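Motility protein B (PDB 3CYP) forms, together with MotA, the stator of the bacterial flagellar motor and probably fastens the stator to the cell wall through this C-terminal periplasmic domain. Local coordinates at residues 28-33 with 71-76. Sequence-based numbering, arbitrary orientation. Where two conformers were deposited one is given.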
ATOM      1  N   LYS B  28       3.925  14.852  -9.492  1.00 12.42           N
ATOM      2  CA  LYS B  28       3.488  16.172  -9.858  1.00 12.93           C
ATOM      3  C   LYS B  28       2.125  16.127 -10.511  1.00 12.27           C
ATOM      4  O   LYS B  28       1.233  16.904 -10.144  1.00 12.95           O
ATOM      5  CB  LYS B  28       4.502  16.812 -10.807  1.00 13.29           C
ATOM      6  CG  LYS B  28       4.130  18.212 -11.283  1.00 14.28           C
ATOM      7  CD  LYS B  28       5.205  18.675 -12.279  1.00 15.57           C
ATOM      8  CE  LYS B  28       4.864  20.020 -12.918  1.00 17.15           C
ATOM      9  NZ  LYS B  28       5.785  20.297 -14.084  1.00 18.38           N
ATOM     10  N   ILE B  29       1.979  15.270 -11.512  1.00 12.45           N
ATOM     11  CA  ILE B  29       0.728  15.160 -12.270  0.50 13.02           C
ATOM     12  C   ILE B  29      -0.389  14.648 -11.371  1.00 12.93           C
ATOM     13  O   ILE B  29      -1.531  15.082 -11.476  1.00 12.72           O
ATOM     14  CB  ILE B  29       0.874  14.202 -13.491  0.50 13.51           C
ATOM     15  CG1 ILE B  29       1.665  14.864 -14.638  0.50 14.36           C
ATOM     16  CG2 ILE B  29      -0.464  13.730 -14.014  0.50 14.60           C
ATOM     17  CD1 ILE B  29       1.714  16.366 -14.578  0.50 19.24           C
ATOM     18  N   ILE B  30      -0.059  13.664 -10.519  1.00 11.86           N
ATOM     19  CA  ILE B  30      -1.095  13.097  -9.653  1.00 12.48           C
ATOM     20  C   ILE B  30      -1.741  14.170  -8.799  1.00 13.02           C
ATOM     21  O   ILE B  30      -2.957  14.189  -8.636  1.00 13.20           O
ATOM     22  CB  ILE B  30      -0.586  11.931  -8.822  1.00 10.76           C
ATOM     23  CG1 ILE B  30      -0.260  10.760  -9.724  1.00 12.00           C
ATOM     24  CG2 ILE B  30      -1.608  11.547  -7.742  1.00 12.44           C
ATOM     25  CD1 ILE B  30       0.519   9.614  -9.073  1.00 11.09           C
ATOM     26  N   GLN B  31      -0.947  15.088  -8.262  1.00 13.40           N
ATOM     27  CA  GLN B  31      -1.483  16.108  -7.391  1.00 14.89           C
ATOM     28  C   GLN B  31      -2.385  17.108  -8.120  1.00 14.76           C
ATOM     29  O   GLN B  31      -3.114  17.857  -7.459  1.00 17.59           O
ATOM     30  CB  GLN B  31      -0.331  16.799  -6.681  1.00 15.63           C
ATOM     31  CG  GLN B  31       0.399  15.850  -5.785  1.00 15.13           C
ATOM     32  CD  GLN B  31       1.581  16.465  -5.126  1.00 18.56           C
ATOM     33  OE1 GLN B  31       1.426  17.268  -4.197  1.00 20.55           O
ATOM     34  NE2 GLN B  31       2.774  16.030  -5.524  1.00 22.93           N
ATOM     35  N   LYS B  32      -2.323  17.132  -9.452  1.00 14.83           N
ATOM     36  CA  LYS B  32      -3.175  18.012 -10.270  1.00 15.64           C
ATOM     37  C   LYS B  32      -4.538  17.386 -10.577  1.00 15.84           C
ATOM     38  O   LYS B  32      -5.454  18.086 -11.029  1.00 16.95           O
ATOM     39  CB  LYS B  32      -2.476  18.347 -11.590  1.00 16.17           C
ATOM     40  CG  LYS B  32      -1.207  19.182 -11.421  1.00 17.61           C
ATOM     41  CD  LYS B  32      -0.591  19.488 -12.752  1.00 19.75           C
ATOM     42  CE  LYS B  32       0.791  20.143 -12.574  1.00 21.31           C
ATOM     43  NZ  LYS B  32       0.655  21.553 -12.229  1.00 26.08           N
ATOM     44  N   LEU B  33      -4.646  16.083 -10.373  1.00 15.09           N
ATOM     45  CA  LEU B  33      -5.867  15.344 -10.780  1.00 14.96           C
ATOM     46  C   LEU B  33      -7.040  15.617  -9.864  1.00 14.88           C
ATOM     47  O   LEU B  33      -6.890  15.972  -8.692  1.00 15.98           O
ATOM     48  CB  LEU B  33      -5.613  13.816 -10.761  1.00 14.92           C
ATOM     49  CG  LEU B  33      -4.467  13.330 -11.613  1.00 14.58           C
ATOM     50  CD1 LEU B  33      -4.342  11.818 -11.561  1.00 15.41           C
ATOM     51  CD2 LEU B  33      -4.540  13.829 -13.069  1.00 15.81           C
ATOM     52  N   LYS B  71       5.830   4.475  -2.049  1.00 12.60           N
ATOM     53  CA  LYS B  71       6.416   5.258  -0.962  1.00 14.85           C
ATOM     54  C   LYS B  71       7.035   6.525  -1.490  1.00 12.66           C
ATOM     55  O   LYS B  71       6.864   7.600  -0.903  1.00 13.42           O
ATOM     56  CB  LYS B  71       7.511   4.478  -0.236  1.00 15.48           C
ATOM     57  CG  LYS B  71       6.998   3.367   0.607  1.00 19.40           C
ATOM     58  CD  LYS B  71       7.949   3.112   1.769  1.00 20.01           C
ATOM     59  CE  LYS B  71       9.206   2.469   1.336  1.00 22.95           C
ATOM     60  NZ  LYS B  71      10.063   2.261   2.583  1.00 23.55           N
ATOM     61  N   VAL B  72       7.734   6.422  -2.638  1.00 12.18           N
ATOM     62  CA  VAL B  72       8.313   7.611  -3.262  1.00 12.81           C
ATOM     63  C   VAL B  72       7.282   8.619  -3.702  1.00 11.87           C
ATOM     64  O   VAL B  72       7.397   9.817  -3.430  1.00 11.75           O
ATOM     65  CB  VAL B  72       9.281   7.286  -4.391  1.00 12.80           C
ATOM     66  CG1 VAL B  72       9.808   8.598  -5.005  1.00 14.28           C
ATOM     67  CG2 VAL B  72      10.443   6.462  -3.825  1.00 13.99           C
ATOM     68  N   LEU B  73       6.189   8.141  -4.307  1.00 11.44           N
ATOM     69  CA  LEU B  73       5.116   9.060  -4.653  1.00 11.48           C
ATOM     70  C   LEU B  73       4.610   9.851  -3.419  1.00 11.43           C
ATOM     71  O   LEU B  73       4.271  11.046  -3.475  1.00 12.47           O
ATOM     72  CB  LEU B  73       3.905   8.348  -5.298  1.00 12.05           C
ATOM     73  CG  LEU B  73       4.202   7.792  -6.699  1.00 11.55           C
ATOM     74  CD1 LEU B  73       3.161   6.761  -7.150  1.00 14.07           C
ATOM     75  CD2 LEU B  73       4.364   8.936  -7.699  1.00 13.34           C
ATOM     76  N   ILE B  74       4.466   9.148  -2.314  1.00 11.80           N
ATOM     77  CA  ILE B  74       3.997   9.764  -1.082  1.00 13.39           C
ATOM     78  C   ILE B  74       5.025  10.758  -0.528  1.00 13.27           C
ATOM     79  O   ILE B  74       4.675  11.845  -0.094  1.00 13.88           O
ATOM     80  CB  ILE B  74       3.620   8.688  -0.040  1.00 14.10           C
ATOM     81  CG1 ILE B  74       2.373   7.951  -0.526  1.00 14.75           C
ATOM     82  CG2 ILE B  74       3.411   9.301   1.381  1.00 14.02           C
ATOM     83  CD1 ILE B  74       2.103   6.598   0.212  1.00 14.79           C
ATOM     84  N   GLN B  75       6.284  10.398  -0.600  1.00 13.92           N
ATOM     85  CA  GLN B  75       7.343  11.372  -0.284  1.00 14.77           C
ATOM     86  C   GLN B  75       7.242  12.673  -1.070  1.00 15.16           C
ATOM     87  O   GLN B  75       7.576  13.734  -0.574  1.00 15.19           O
ATOM     88  CB  GLN B  75       8.732  10.766  -0.517  1.00 15.34           C
ATOM     89  CG  GLN B  75       9.099   9.690   0.469  1.00 16.48           C
ATOM     90  CD  GLN B  75      10.504   9.182   0.249  1.00 17.73           C
ATOM     91  OE1 GLN B  75      10.765   8.459  -0.701  1.00 16.67           O
ATOM     92  NE2 GLN B  75      11.453   9.614   1.116  1.00 19.64           N
ATOM     93  N   TYR B  76       6.865  12.566  -2.345  1.00 13.92           N
ATOM     94  CA  TYR B  76       6.708  13.723  -3.214  1.00 14.89           C
ATOM     95  C   TYR B  76       5.336  14.423  -3.071  1.00 15.00           C
ATOM     96  O   TYR B  76       5.027  15.363  -3.836  1.00 16.17           O
ATOM     97  CB  TYR B  76       6.959  13.300  -4.640  1.00 15.65           C
ATOM     98  CG  TYR B  76       8.428  13.078  -5.045  1.00 15.81           C
ATOM     99  CD1 TYR B  76       8.850  11.891  -5.633  1.00 16.17           C
ATOM    100  CD2 TYR B  76       9.355  14.093  -4.884  1.00 18.65           C
ATOM    101  CE1 TYR B  76      10.203  11.716  -6.065  1.00 17.57           C
ATOM    102  CE2 TYR B  76      10.662  13.941  -5.309  1.00 18.61           C
ATOM    103  CZ  TYR B  76      11.080  12.767  -5.900  1.00 18.67           C
ATOM    104  OH  TYR B  76      12.406  12.667  -6.313  1.00 20.60           O
TER
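At I30 and L73 the last turns of helices 17-30 and 58-75 lie near each other, with I30 CA 8.9 Å from L73 CA. Their side chains cross at about a right angle and meet through single methyl groups, I30 CD1 lying 4.1 Å from L73 CD2. The I30 side chain leaves its backbone toward 71-76. I30 CG1 is anti to the carbonyl carbon (chi1 -67°), and CD1 extends from it to reach the leucine. Both side chains are buried and both also touch V78. L73 packs further on I23 and on L83 of strand 83-87. The contact thus joins the C-terminal ends of helices 17-30 and 58-75 in the OmpA-like domain, where these helices pack with a mixed beta sheet. At the exposed side, Q31 reaches across to the end of helix 58-75. Q31 NE2 donates a hydrogen bond to Y76 O over 2.9 Å. The bond is bent, with an N-H...O angle of 132°, and NE2 is tilted 32° from the carbonyl plane. Y76 is the first residue to leave helical geometry after helix 58-75. Q31 NE2 also bonds A27 O, so two carbonyls hold the amide nitrogen. The Y76 side chain turns from Q31 and rests on E24 and A27 of helix 17-30.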